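Local coordinates for protein oxidoreductase (Methanosarcina mazei, PDB 3KA7) that binds FAD and probably works as a flavin-dependent oxidoreductase of the amine oxidase family, its substrate not established, at residues T84-P89 with K102-N107; S111-K116 with V146-L151; I284-D289 with Y362-I367; V310-Q315 with H326-H331. All blocks are in the same frame, centred on the assembly; numbering follows the deposited sequence.

Overall arrangement
Three of the four contacts are strand pairings in a single seven-stranded mixed sheet, which runs from a helix-packed outer edge to strands beside the FAD pocket. Contact 1 joins an outermost strand, 101-105, to strand 85-89; contact 3 lies at the other margin, where 362-370 pairs with 280-288. The centres of contacts 1 and 3 lie about 22 Å apart. Contact 4 sits further in, closest of the four to the bound FAD, its centre about 9 Å from that of contact 3. Contact 2 follows contact 1 along the chain and packs its Trp150 against it, bringing helix 149-163 onto the sheet. Contacts 4 and 3 come later, segments 310-331 falling between the two strands of contact 3.

Contact 1. Residues T84-P89 with K102-N107; sequences TTVRVP and KDISFN
Arg87 and Asp103 meet side-on across two neighbouring strands, and their pairing is a compact example of a salt bridge laid over a sheet. NE of Arg87 donates to OD1 of Asp103 at 2.8 Å, and NH2 donates to OD2 at the same length, each oxygen using its syn lone pair. Guanidinium and carboxylate are nearly coplanar, 7° apart, which suits a two-pronged grip. The arginine reaches this position with CG anti to the backbone N (chi1 -169°) and with bends at chi2 and chi3 that wrap its chain past Asp103 OD1. Were Arg87 replaced by a leucine, both donors would be gone, and the Asp103 carboxylate would probably be left without its charged mate and freer to turn. Beneath the pair runs the antiparallel beta hairpin of strands 85-89 and 101-105, in which Val86 faces Ile104 and Val88 faces Lys102 as hydrogen-bonded pairs. Val88 N to Lys102 O, 2.8 Å, is an almost straight bond. On the face opposite the salt bridge, CG2 of Val88 presses on CG of Lys102 at 3.5 Å, tighter than usual, while CB of Val86 meets CG1 of Ile104 at 3.9 Å. Trp150 of helix 149-163 packs over these valines and Ile104. Further out, a water donates to Asp103 OD2 at 2.7 Å and also binds Thr85 OG1, which is held in turn by His295.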
loop_
_atom_site.group_PDB
_atom_site.type_symbol
_atom_site.label_atom_id
_atom_site.label_comp_id
_atom_site.label_asym_id
_atom_site.label_seq_id
_atom_site.Cartn_x
_atom_site.Cartn_y
_atom_site.Cartn_z
ATOM N N THR A 84 -8.994 -0.054 -15.158
ATOM C CA THR A 84 -9.115 -1.340 -14.523
ATOM C C THR A 84 -10.354 -2.070 -15.025
ATOM O O THR A 84 -11.383 -1.456 -15.330
ATOM C CB THR A 84 -9.160 -1.154 -12.997
ATOM O OG1 THR A 84 -7.823 -0.919 -12.519
ATOM C CG2 THR A 84 -9.763 -2.381 -12.311
ATOM N N THR A 85 -10.250 -3.391 -15.109
ATOM C CA THR A 85 -11.378 -4.213 -15.496
ATOM C C THR A 85 -11.743 -5.186 -14.386
ATOM O O THR A 85 -11.008 -5.324 -13.397
ATOM C CB THR A 85 -11.094 -4.968 -16.800
ATOM O OG1 THR A 85 -9.946 -5.814 -16.625
ATOM C CG2 THR A 85 -10.800 -3.961 -17.920
ATOM N N VAL A 86 -12.889 -5.839 -14.552
ATOM C CA VAL A 86 -13.442 -6.701 -13.525
ATOM C C VAL A 86 -13.981 -7.959 -14.172
ATOM O O VAL A 86 -14.808 -7.892 -15.089
ATOM C CB VAL A 86 -14.601 -6.008 -12.778
ATOM C CG1 VAL A 86 -15.021 -6.831 -11.551
ATOM C CG2 VAL A 86 -14.204 -4.589 -12.357
ATOM N N ARG A 87 -13.544 -9.105 -13.660
ATOM C CA ARG A 87 -13.964 -10.395 -14.190
ATOM C C ARG A 87 -15.208 -10.904 -13.466
ATOM O O ARG A 87 -15.219 -11.042 -12.236
ATOM C CB ARG A 87 -12.819 -11.403 -14.064
ATOM C CG ARG A 87 -13.054 -12.692 -14.809
ATOM C CD ARG A 87 -11.746 -13.256 -15.371
ATOM N NE ARG A 87 -11.184 -12.393 -16.405
ATOM C CZ ARG A 87 -10.035 -12.626 -17.035
ATOM N NH1 ARG A 87 -9.317 -13.702 -16.732
ATOM N NH2 ARG A 87 -9.607 -11.788 -17.974
ATOM N N VAL A 88 -16.261 -11.181 -14.232
ATOM C CA VAL A 88 -17.528 -11.586 -13.644
ATOM C C VAL A 88 -18.037 -12.858 -14.317
ATOM O O VAL A 88 -17.578 -13.220 -15.400
ATOM C CB VAL A 88 -18.590 -10.464 -13.757
ATOM C CG1 VAL A 88 -18.135 -9.226 -12.999
ATOM C CG2 VAL A 88 -18.874 -10.128 -15.223
ATOM N N PRO A 89 -18.973 -13.551 -13.671
ATOM C CA PRO A 89 -19.494 -14.746 -14.308
ATOM C C PRO A 89 -20.276 -14.393 -15.567
ATOM O O PRO A 89 -20.784 -13.272 -15.704
ATOM C CB PRO A 89 -20.411 -15.338 -13.237
ATOM C CG PRO A 89 -19.871 -14.805 -11.947
ATOM C CD PRO A 89 -19.450 -13.413 -12.287
ATOM N N LYS A 102 -16.846 -13.021 -18.195
ATOM C CA LYS A 102 -16.699 -11.888 -19.074
ATOM C C LYS A 102 -16.059 -10.767 -18.263
ATOM O O LYS A 102 -16.077 -10.798 -17.027
ATOM C CB LYS A 102 -18.062 -11.467 -19.627
ATOM C CG LYS A 102 -19.038 -11.021 -18.557
ATOM C CD LYS A 102 -20.422 -10.738 -19.151
ATOM C CE LYS A 102 -21.453 -10.490 -18.053
ATOM N NZ LYS A 102 -22.736 -9.959 -18.604
ATOM N N ASP A 103 -15.479 -9.790 -18.952
ATOM C CA ASP A 103 -14.836 -8.661 -18.277
ATOM C C ASP A 103 -15.579 -7.354 -18.556
ATOM O O ASP A 103 -15.980 -7.100 -19.699
ATOM C CB ASP A 103 -13.376 -8.522 -18.737
ATOM C CG ASP A 103 -12.483 -9.657 -18.253
ATOM O OD1 ASP A 103 -12.865 -10.408 -17.333
ATOM O OD2 ASP A 103 -11.365 -9.798 -18.797
ATOM N N ILE A 104 -15.764 -6.535 -17.520
ATOM C CA ILE A 104 -16.324 -5.187 -17.659
ATOM C C ILE A 104 -15.327 -4.141 -17.156
ATOM O O ILE A 104 -14.468 -4.446 -16.338
ATOM C CB ILE A 104 -17.642 -5.035 -16.859
ATOM C CG1 ILE A 104 -17.363 -5.144 -15.359
ATOM C CG2 ILE A 104 -18.645 -6.099 -17.278
ATOM C CD1 ILE A 104 -18.419 -4.503 -14.468
ATOM N N SER A 105 -15.441 -2.912 -17.643
ATOM C CA SER A 105 -14.640 -1.803 -17.140
ATOM C C SER A 105 -15.033 -1.456 -15.696
ATOM O O SER A 105 -16.198 -1.576 -15.316
ATOM C CB SER A 105 -14.826 -0.589 -18.056
ATOM O OG SER A 105 -14.020 0.492 -17.628
ATOM N N PHE A 106 -14.062 -1.034 -14.893
ATOM C CA PHE A 106 -14.314 -0.688 -13.492
ATOM C C PHE A 106 -15.444 0.327 -13.366
ATOM O O PHE A 106 -16.349 0.163 -12.555
ATOM C CB PHE A 106 -13.031 -0.148 -12.853
ATOM C CG PHE A 106 -13.169 0.243 -11.403
ATOM C CD1 PHE A 106 -13.014 -0.700 -10.394
ATOM C CD2 PHE A 106 -13.408 1.565 -11.050
ATOM C CE1 PHE A 106 -13.118 -0.343 -9.056
ATOM C CE2 PHE A 106 -13.510 1.934 -9.706
ATOM C CZ PHE A 106 -13.359 0.981 -8.714
ATOM N N ASN A 107 -15.395 1.379 -14.176
ATOM C CA ASN A 107 -16.430 2.414 -14.100
ATOM C C ASN A 107 -17.820 1.976 -14.558
ATOM O O ASN A 107 -18.804 2.693 -14.322
ATOM C CB ASN A 107 -15.989 3.679 -14.835
ATOM C CG ASN A 107 -14.848 4.384 -14.135
ATOM O OD1 ASN A 107 -13.776 4.575 -14.712
ATOM N ND2 ASN A 107 -15.064 4.764 -12.875
HETATM O O HOH W 1 -9.960 -7.474 -18.840
#

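Contact 2. Residues S111-K116 with V146-L151; sequences SLLSYK and VSDEWL
With CG of Leu112 and of Leu113 each anti to its own carbonyl carbon (chi1 -62° and -65°), the two leucines bring their methyl groups to different parts of the Trp150 indole. Leu112 CD1 lies over one face, 3.9 Å from the centroid of the six-membered ring of Trp150, a CH-pi contact. Leu113 CD2 comes instead to the edge, 3.8 Å from Trp150 CD1, and also touches Leu151 CG at 4.0 Å. The indole NE1 is bonded to Phe109 O, just before segment 111-116, which helps fix the ring's rotation. Losing the indole to an alanine here is likely to take the surface from under Leu112 CD1 and the edge from beside Leu113 CD2, and to leave the Phe109 carbonyl without its donor. Asp148 is the N-cap of helix 149-163: its OD1 accepts from Trp150 N at 2.9 Å, the donor lying 41° out of the carboxylate plane. The other oxygen, OD2, takes protons from two waters, at 2.6 and 2.8 Å, which also bind Leu112 O and Ser114 N respectively. Apolar packing reaches even this carboxylate, since Leu113 CD2 lies 3.5 Å from Asp148 OD2, yet its polar link to the facing backbone passes through water, one side chain both capping a helix and tying it to the turn ahead of helix 115-127.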
loop_
_atom_site.group_PDB
_atom_site.type_symbol
_atom_site.label_atom_id
_atom_site.label_comp_id
_atom_site.label_asym_id
_atom_site.label_seq_id
_atom_site.Cartn_x
_atom_site.Cartn_y
_atom_site.Cartn_z
ATOM N N SER A 111 -23.418 -1.316 -14.466
ATOM C CA SER A 111 -24.074 -1.897 -15.644
ATOM C C SER A 111 -24.655 -3.288 -15.402
ATOM O O SER A 111 -25.524 -3.739 -16.163
ATOM C CB SER A 111 -23.110 -1.958 -16.824
ATOM O OG SER A 111 -22.112 -2.935 -16.582
ATOM N N LEU A 112 -24.200 -3.960 -14.345
ATOM C CA LEU A 112 -24.636 -5.323 -14.055
ATOM C C LEU A 112 -25.847 -5.346 -13.135
ATOM O O LEU A 112 -26.391 -6.407 -12.826
ATOM C CB LEU A 112 -23.500 -6.145 -13.441
ATOM C CG LEU A 112 -22.260 -6.339 -14.316
ATOM C CD1 LEU A 112 -21.313 -7.320 -13.646
ATOM C CD2 LEU A 112 -22.641 -6.832 -15.713
ATOM N N LEU A 113 -26.268 -4.162 -12.708
ATOM C CA LEU A 113 -27.428 -4.021 -11.831
ATOM C C LEU A 113 -28.707 -3.859 -12.653
ATOM O O LEU A 113 -28.648 -3.535 -13.835
ATOM C CB LEU A 113 -27.252 -2.780 -10.958
ATOM C CG LEU A 113 -26.107 -2.758 -9.940
ATOM C CD1 LEU A 113 -25.942 -1.339 -9.379
ATOM C CD2 LEU A 113 -26.393 -3.722 -8.830
ATOM N N SER A 114 -29.854 -4.073 -12.013
ATOM C CA SER A 114 -31.149 -3.722 -12.606
ATOM C C SER A 114 -31.182 -2.234 -12.959
ATOM O O SER A 114 -30.388 -1.446 -12.438
ATOM C CB SER A 114 -32.257 -4.019 -11.611
ATOM O OG SER A 114 -32.156 -3.132 -10.510
ATOM N N TYR A 115 -32.099 -1.835 -13.835
ATOM C CA TYR A 115 -32.212 -0.423 -14.188
ATOM C C TYR A 115 -32.449 0.427 -12.942
ATOM O O TYR A 115 -31.817 1.466 -12.753
ATOM C CB TYR A 115 -33.368 -0.205 -15.161
ATOM C CG TYR A 115 -33.379 1.183 -15.731
ATOM C CD1 TYR A 115 -32.567 1.506 -16.805
ATOM C CD2 TYR A 115 -34.195 2.174 -15.196
ATOM C CE1 TYR A 115 -32.570 2.765 -17.347
ATOM C CE2 TYR A 115 -34.196 3.452 -15.731
ATOM C CZ TYR A 115 -33.376 3.734 -16.802
ATOM O OH TYR A 115 -33.361 4.992 -17.363
ATOM N N LYS A 116 -33.377 -0.017 -12.101
ATOM C CA LYS A 116 -33.688 0.661 -10.837
ATOM C C LYS A 116 -32.418 0.895 -10.009
ATOM O O LYS A 116 -32.131 2.017 -9.579
ATOM C CB LYS A 116 -34.657 -0.197 -10.017
ATOM C CG LYS A 116 -35.149 0.473 -8.745
ATOM C CD LYS A 116 -36.092 -0.417 -7.941
ATOM C CE LYS A 116 -35.322 -1.456 -7.133
ATOM N NZ LYS A 116 -36.131 -2.020 -5.996
ATOM N N VAL A 146 -28.686 -0.964 -1.783
ATOM C CA VAL A 146 -28.992 -1.909 -2.858
ATOM C C VAL A 146 -28.841 -3.345 -2.332
ATOM O O VAL A 146 -27.845 -3.658 -1.668
ATOM C CB VAL A 146 -28.025 -1.710 -4.059
ATOM C CG1 VAL A 146 -28.276 -2.769 -5.128
ATOM C CG2 VAL A 146 -28.161 -0.295 -4.633
ATOM N N SER A 147 -29.817 -4.209 -2.618
ATOM C CA SER A 147 -29.798 -5.591 -2.104
ATOM C C SER A 147 -28.983 -6.567 -2.974
ATOM O O SER A 147 -28.528 -7.602 -2.493
ATOM C CB SER A 147 -31.221 -6.127 -1.890
ATOM O OG SER A 147 -31.842 -6.479 -3.125
ATOM N N ASP A 148 -28.784 -6.222 -4.240
ATOM C CA ASP A 148 -28.008 -7.060 -5.164
ATOM C C ASP A 148 -26.621 -7.412 -4.600
ATOM O O ASP A 148 -25.794 -6.534 -4.344
ATOM C CB ASP A 148 -27.876 -6.350 -6.515
ATOM C CG ASP A 148 -27.370 -7.266 -7.635
ATOM O OD1 ASP A 148 -26.660 -8.268 -7.370
ATOM O OD2 ASP A 148 -27.670 -6.954 -8.802
ATOM N N GLU A 149 -26.374 -8.706 -4.417
ATOM C CA GLU A 149 -25.104 -9.172 -3.877
ATOM C C GLU A 149 -23.885 -8.770 -4.723
ATOM O O GLU A 149 -22.764 -8.745 -4.205
ATOM C CB GLU A 149 -25.131 -10.694 -3.688
ATOM C CG GLU A 149 -23.845 -11.260 -3.087
ATOM C CD GLU A 149 -23.813 -12.784 -3.052
ATOM O OE1 GLU A 149 -24.079 -13.427 -4.104
ATOM O OE2 GLU A 149 -23.502 -13.340 -1.974
ATOM N N TRP A 150 -24.094 -8.473 -6.007
ATOM C CA TRP A 150 -23.007 -8.012 -6.887
ATOM C C TRP A 150 -22.188 -6.886 -6.263
ATOM O O TRP A 150 -20.957 -6.896 -6.311
ATOM C CB TRP A 150 -23.555 -7.562 -8.248
ATOM C CG TRP A 150 -22.674 -6.591 -9.040
ATOM C CD1 TRP A 150 -23.034 -5.353 -9.506
ATOM C CD2 TRP A 150 -21.312 -6.789 -9.453
ATOM N NE1 TRP A 150 -21.984 -4.769 -10.172
ATOM C CE2 TRP A 150 -20.917 -5.632 -10.162
ATOM C CE3 TRP A 150 -20.387 -7.828 -9.285
ATOM C CZ2 TRP A 150 -19.637 -5.483 -10.702
ATOM C CZ3 TRP A 150 -19.115 -7.680 -9.828
ATOM C CH2 TRP A 150 -18.756 -6.519 -10.530
ATOM N N LEU A 151 -22.861 -5.904 -5.678
ATOM C CA LEU A 151 -22.115 -4.783 -5.138
ATOM C C LEU A 151 -21.223 -5.196 -3.963
ATOM O O LEU A 151 -20.153 -4.607 -3.779
ATOM C CB LEU A 151 -23.035 -3.619 -4.745
ATOM C CG LEU A 151 -23.771 -2.935 -5.893
ATOM C CD1 LEU A 151 -24.493 -1.690 -5.334
ATOM C CD2 LEU A 151 -22.805 -2.569 -7.021
HETATM O O HOH W 2 -26.721 -8.209 -10.824
HETATM O O HOH W 3 -29.725 -5.104 -9.339
#

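Contact 3. Residues I284-D289 with Y362-I367; sequences ICLAAD and YEVLLI
A classic beta bulge interrupts the antiparallel pairing of strands 280-288 and 362-370, at one margin of the mixed sheet, where Leu365 and Leu366 both face Cys285. The carbonyl oxygen of Cys285 receives Leu365 N at 2.8 Å and, weakly, Leu366 N at 3.4 Å, while Cys285 N donates to Leu366 O. Beyond the extra residue the ladder resumes one step shifted, with Ala287 N bonded to Glu363 O at 2.8 Å. Leu365 CB turns in toward the partner strand and sits 4.2 Å from CB of Ala287; Leu365 also packs on Phe47 and Leu49 of strand 47-50. The sheet has two differently clad faces here, one bearing Cys285, Ala287, Glu363 and Leu366, the other Ile284, Leu286, Ala288, Tyr362, Val364 and Ile367. On the latter, Tyr362 holds CG between its backbone N and carbonyl carbon (chi1 61°), which lays its ring alongside the Leu286 side chain. CD1 of Leu286 lies over one face of the Tyr362 ring, and CD2 touches the ring carbon CD1 at 4.1 Å and Val364 CG2 at 4.0 Å. CB of Tyr362 packs on CB of Ala288 at 4.1 Å. Helix 342-356 closes over this face through Leu353, which meets both Leu286 and Tyr362, and through Leu350, which meets Val364. Toward the start of segment 284-289, Ile284 CG1 meets Ile367 CG1 at 4.2 Å.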
loop_
_atom_site.group_PDB
_atom_site.type_symbol
_atom_site.label_atom_id
_atom_site.label_comp_id
_atom_site.label_asym_id
_atom_site.label_seq_id
_atom_site.Cartn_x
_atom_site.Cartn_y
_atom_site.Cartn_z
ATOM N N ILE A 284 0.923 -13.884 -5.120
ATOM C CA ILE A 284 1.358 -14.988 -5.967
ATOM C C ILE A 284 1.883 -14.405 -7.267
ATOM O O ILE A 284 1.131 -13.758 -7.996
ATOM C CB ILE A 284 0.205 -15.977 -6.251
ATOM C CG1 ILE A 284 -0.321 -16.566 -4.935
ATOM C CG2 ILE A 284 0.664 -17.079 -7.231
ATOM C CD1 ILE A 284 -1.537 -17.466 -5.121
ATOM N N CYS A 285 3.163 -14.629 -7.553
ATOM C CA CYS A 285 3.794 -14.109 -8.776
ATOM C C CYS A 285 3.846 -15.216 -9.825
ATOM O O CYS A 285 4.295 -16.317 -9.533
ATOM C CB CYS A 285 5.214 -13.633 -8.477
ATOM S SG CYS A 285 5.264 -12.289 -7.232
ATOM N N LEU A 286 3.373 -14.911 -11.033
ATOM C CA LEU A 286 3.321 -15.897 -12.116
ATOM C C LEU A 286 4.305 -15.513 -13.199
ATOM O O LEU A 286 4.420 -14.342 -13.548
ATOM C CB LEU A 286 1.912 -15.957 -12.720
ATOM C CG LEU A 286 0.744 -16.133 -11.742
ATOM C CD1 LEU A 286 -0.585 -16.120 -12.486
ATOM C CD2 LEU A 286 0.886 -17.414 -10.904
ATOM N N ALA A 287 5.022 -16.505 -13.719
ATOM C CA ALA A 287 5.863 -16.303 -14.879
ATOM C C ALA A 287 5.004 -16.726 -16.066
ATOM O O ALA A 287 4.820 -17.907 -16.304
ATOM C CB ALA A 287 7.108 -17.164 -14.772
ATOM N N ALA A 288 4.434 -15.766 -16.780
ATOM C CA ALA A 288 3.471 -16.100 -17.827
ATOM C C ALA A 288 4.134 -16.151 -19.201
ATOM O O ALA A 288 4.968 -15.322 -19.507
ATOM C CB ALA A 288 2.317 -15.101 -17.821
ATOM N N ASP A 289 3.738 -17.123 -20.025
ATOM C CA ASP A 289 4.271 -17.259 -21.388
ATOM C C ASP A 289 3.376 -16.544 -22.403
ATOM O O ASP A 289 3.625 -16.595 -23.620
ATOM C CB ASP A 289 4.372 -18.732 -21.764
ATOM C CG ASP A 289 5.206 -19.514 -20.792
ATOM O OD1 ASP A 289 6.441 -19.414 -20.877
ATOM O OD2 ASP A 289 4.627 -20.217 -19.934
ATOM N N TYR A 362 1.283 -20.604 -17.930
ATOM C CA TYR A 362 2.103 -19.884 -16.949
ATOM C C TYR A 362 2.624 -20.867 -15.911
ATOM O O TYR A 362 2.162 -22.003 -15.837
ATOM C CB TYR A 362 1.275 -18.793 -16.243
ATOM C CG TYR A 362 0.103 -19.365 -15.479
ATOM C CD1 TYR A 362 0.241 -19.764 -14.153
ATOM C CD2 TYR A 362 -1.132 -19.528 -16.085
ATOM C CE1 TYR A 362 -0.814 -20.318 -13.464
ATOM C CE2 TYR A 362 -2.196 -20.079 -15.404
ATOM C CZ TYR A 362 -2.027 -20.466 -14.086
ATOM O OH TYR A 362 -3.073 -21.019 -13.401
ATOM N N GLU A 363 3.584 -20.416 -15.113
ATOM C CA GLU A 363 4.048 -21.175 -13.966
ATOM C C GLU A 363 4.047 -20.260 -12.751
ATOM O O GLU A 363 4.286 -19.055 -12.858
ATOM C CB GLU A 363 5.463 -21.706 -14.201
ATOM C CG GLU A 363 5.606 -22.577 -15.449
ATOM C CD GLU A 363 7.053 -22.748 -15.884
ATOM O OE1 GLU A 363 7.758 -21.724 -16.059
ATOM O OE2 GLU A 363 7.484 -23.911 -16.071
ATOM N N VAL A 364 3.776 -20.830 -11.595
ATOM C CA VAL A 364 3.915 -20.066 -10.367
ATOM C C VAL A 364 5.400 -19.851 -10.105
ATOM O O VAL A 364 6.167 -20.813 -9.995
ATOM C CB VAL A 364 3.273 -20.809 -9.199
ATOM C CG1 VAL A 364 3.528 -20.061 -7.889
ATOM C CG2 VAL A 364 1.774 -21.012 -9.465
ATOM N N LEU A 365 5.803 -18.591 -9.997
ATOM C CA LEU A 365 7.196 -18.222 -9.836
ATOM C C LEU A 365 7.594 -18.143 -8.368
ATOM O O LEU A 365 8.611 -18.701 -7.958
ATOM C CB LEU A 365 7.462 -16.885 -10.550
ATOM C CG LEU A 365 8.869 -16.289 -10.619
ATOM C CD1 LEU A 365 9.869 -17.218 -11.322
ATOM C CD2 LEU A 365 8.834 -14.905 -11.283
ATOM N N LEU A 366 6.797 -17.431 -7.572
ATOM C CA LEU A 366 7.113 -17.247 -6.157
ATOM C C LEU A 366 5.838 -16.848 -5.435
ATOM O O LEU A 366 5.030 -16.090 -5.973
ATOM C CB LEU A 366 8.172 -16.159 -5.976
ATOM C CG LEU A 366 8.755 -15.977 -4.566
ATOM C CD1 LEU A 366 9.491 -17.238 -4.120
ATOM C CD2 LEU A 366 9.666 -14.756 -4.502
ATOM N N ILE A 367 5.659 -17.360 -4.221
ATOM C CA ILE A 367 4.541 -16.944 -3.379
ATOM C C ILE A 367 5.143 -16.281 -2.155
ATOM O O ILE A 367 6.059 -16.831 -1.540
ATOM C CB ILE A 367 3.702 -18.164 -2.974
ATOM C CG1 ILE A 367 3.170 -18.864 -4.230
ATOM C CG2 ILE A 367 2.550 -17.777 -2.007
ATOM C CD1 ILE A 367 2.460 -20.176 -3.923
HETATM O O HOH W 4 6.605 -19.563 -17.507
#

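Contact 4. Residues V310-Q315 with H326-H331; sequences VNEVTQ and HLTMCH
Asn311 N donates to the carbonyl oxygen of Met329, present as selenomethionine, at 2.9 Å where strands 307-311 and 326-334 pair, and beside it Val310 CB packs on Cys330 SG at 4.0 Å. In the 3-10 segment 313-315 and at Glu312, side chains take over the bonding. Thr328 OG1 donates to the anti lone pair of Glu312 OE2 at 2.7 Å. Thr314 OG1 sits between backbone N and carbonyl carbon (chi1 42°), which sets it to accept from Leu327 N at 2.9 Å and to share a 2.8 Å hydrogen bond with His326 ND1. The Glu312 carboxylate is stacked on the His326 ring, planes 18° apart. At this partly exposed end Gln315 joins His326 by stacking, its NE2 over the imidazole, 3.4 Å from CE1 of His326, while bonding Glu312 OE1. The looser part is water-bridged, one water joining Asn311 OD1, Val313 N and Leu327 O. Asn311 ND2 binds the backbone of FAD-site residue Phe54, linking the hairpin to the flavin surroundings. Backbone amides of Leu292, Val293 and Gly294 also bond to Glu312, so its buried carboxylate is richly satisfied; its charge may favour a protonated His326, an effect these donors would temper.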
loop_
_atom_site.group_PDB
_atom_site.type_symbol
_atom_site.label_atom_id
_atom_site.label_comp_id
_atom_site.label_asym_id
_atom_site.label_seq_id
_atom_site.Cartn_x
_atom_site.Cartn_y
_atom_site.Cartn_z
ATOM N N VAL A 310 -5.488 -8.936 -9.854
ATOM C CA VAL A 310 -4.170 -9.217 -10.364
ATOM C C VAL A 310 -3.728 -8.089 -11.281
ATOM O O VAL A 310 -4.576 -7.366 -11.817
ATOM C CB VAL A 310 -4.153 -10.629 -11.038
ATOM C CG1 VAL A 310 -5.541 -11.264 -11.073
ATOM C CG2 VAL A 310 -3.436 -10.648 -12.360
ATOM N N ASN A 311 -2.413 -7.889 -11.403
ATOM C CA ASN A 311 -1.882 -6.950 -12.395
ATOM C C ASN A 311 -0.779 -7.577 -13.229
ATOM O O ASN A 311 -0.409 -8.726 -13.008
ATOM C CB ASN A 311 -1.469 -5.584 -11.797
ATOM C CG ASN A 311 -0.176 -5.619 -10.979
ATOM O OD1 ASN A 311 0.499 -6.646 -10.857
ATOM N ND2 ASN A 311 0.178 -4.456 -10.413
ATOM N N GLU A 312 -0.305 -6.832 -14.224
ATOM C CA GLU A 312 0.651 -7.354 -15.191
ATOM C C GLU A 312 1.515 -6.185 -15.626
ATOM O O GLU A 312 1.319 -5.618 -16.707
ATOM C CB GLU A 312 -0.112 -7.905 -16.394
ATOM C CG GLU A 312 0.678 -8.838 -17.271
ATOM C CD GLU A 312 -0.232 -9.710 -18.106
ATOM O OE1 GLU A 312 -0.662 -9.263 -19.198
ATOM O OE2 GLU A 312 -0.541 -10.836 -17.651
ATOM N N VAL A 313 2.458 -5.794 -14.782
ATOM C CA VAL A 313 3.146 -4.532 -15.000
ATOM C C VAL A 313 4.110 -4.560 -16.182
ATOM O O VAL A 313 4.593 -3.514 -16.634
ATOM C CB VAL A 313 3.865 -4.041 -13.731
ATOM C CG1 VAL A 313 2.828 -3.799 -12.607
ATOM C CG2 VAL A 313 4.934 -5.033 -13.299
ATOM N N THR A 314 4.401 -5.757 -16.670
ATOM C CA THR A 314 5.259 -5.879 -17.848
ATOM C C THR A 314 4.529 -5.357 -19.092
ATOM O O THR A 314 5.140 -5.148 -20.152
ATOM C CB THR A 314 5.746 -7.327 -18.052
ATOM O OG1 THR A 314 4.661 -8.239 -17.799
ATOM C CG2 THR A 314 6.871 -7.632 -17.081
ATOM N N GLN A 315 3.222 -5.151 -18.977
ATOM C CA GLN A 315 2.485 -4.448 -20.031
ATOM C C GLN A 315 3.010 -3.019 -20.185
ATOM O O GLN A 315 2.964 -2.439 -21.278
ATOM C CB GLN A 315 0.985 -4.451 -19.750
ATOM C CG GLN A 315 0.373 -5.846 -19.840
ATOM C CD GLN A 315 0.231 -6.323 -21.282
ATOM O OE1 GLN A 315 0.301 -5.520 -22.214
ATOM N NE2 GLN A 315 0.036 -7.628 -21.467
ATOM N N HIS A 326 5.626 -12.506 -19.379
ATOM C CA HIS A 326 4.977 -11.439 -18.623
ATOM C C HIS A 326 5.074 -11.761 -17.134
ATOM O O HIS A 326 5.150 -12.925 -16.740
ATOM C CB HIS A 326 3.504 -11.273 -19.021
ATOM C CG HIS A 326 3.295 -10.394 -20.215
ATOM N ND1 HIS A 326 3.554 -9.040 -20.197
ATOM C CD2 HIS A 326 2.862 -10.678 -21.467
ATOM C CE1 HIS A 326 3.288 -8.525 -21.383
ATOM N NE2 HIS A 326 2.856 -9.496 -22.171
ATOM N N LEU A 327 5.093 -10.714 -16.319
ATOM C CA LEU A 327 5.027 -10.868 -14.870
ATOM C C LEU A 327 3.612 -10.538 -14.450
ATOM O O LEU A 327 3.178 -9.395 -14.579
ATOM C CB LEU A 327 5.999 -9.907 -14.194
ATOM C CG LEU A 327 5.989 -9.846 -12.660
ATOM C CD1 LEU A 327 6.111 -11.250 -12.021
ATOM C CD2 LEU A 327 7.082 -8.901 -12.159
ATOM N N THR A 328 2.901 -11.538 -13.957
ATOM C CA THR A 328 1.522 -11.354 -13.526
ATOM C C THR A 328 1.484 -11.632 -12.032
ATOM O O THR A 328 1.891 -12.711 -11.588
ATOM C CB THR A 328 0.597 -12.318 -14.259
ATOM O OG1 THR A 328 0.803 -12.187 -15.673
ATOM C CG2 THR A 328 -0.879 -12.036 -13.917
HETATM N N MSE A 329 1.020 -10.645 -11.264
HETATM C CA MSE A 329 0.992 -10.755 -9.801
HETATM C C MSE A 329 -0.427 -10.673 -9.248
HETATM O O MSE A 329 -1.203 -9.801 -9.634
HETATM C CB MSE A 329 1.904 -9.708 -9.158
HETATM C CG MSE A 329 3.366 -9.896 -9.551
HETATM SE SE MSE A 329 4.550 -8.657 -8.662
HETATM C CE MSE A 329 3.942 -7.019 -9.426
ATOM N N CYS A 330 -0.743 -11.594 -8.341
ATOM C CA CYS A 330 -2.072 -11.738 -7.768
ATOM C C CYS A 330 -2.038 -11.399 -6.284
ATOM O O CYS A 330 -1.071 -11.720 -5.604
ATOM C CB CYS A 330 -2.534 -13.185 -7.898
ATOM S SG CYS A 330 -2.342 -13.863 -9.575
ATOM N N HIS A 331 -3.104 -10.781 -5.787
ATOM C CA HIS A 331 -3.212 -10.497 -4.349
ATOM C C HIS A 331 -4.439 -11.143 -3.732
ATOM O O HIS A 331 -5.535 -11.112 -4.310
ATOM C CB HIS A 331 -3.306 -9.002 -4.062
ATOM C CG HIS A 331 -3.202 -8.681 -2.601
ATOM N ND1 HIS A 331 -2.035 -8.858 -1.887
ATOM C CD2 HIS A 331 -4.128 -8.249 -1.712
ATOM C CE1 HIS A 331 -2.242 -8.532 -0.621
ATOM N NE2 HIS A 331 -3.502 -8.151 -0.490
HETATM O O HOH W 5 2.671 -7.606 -12.400
#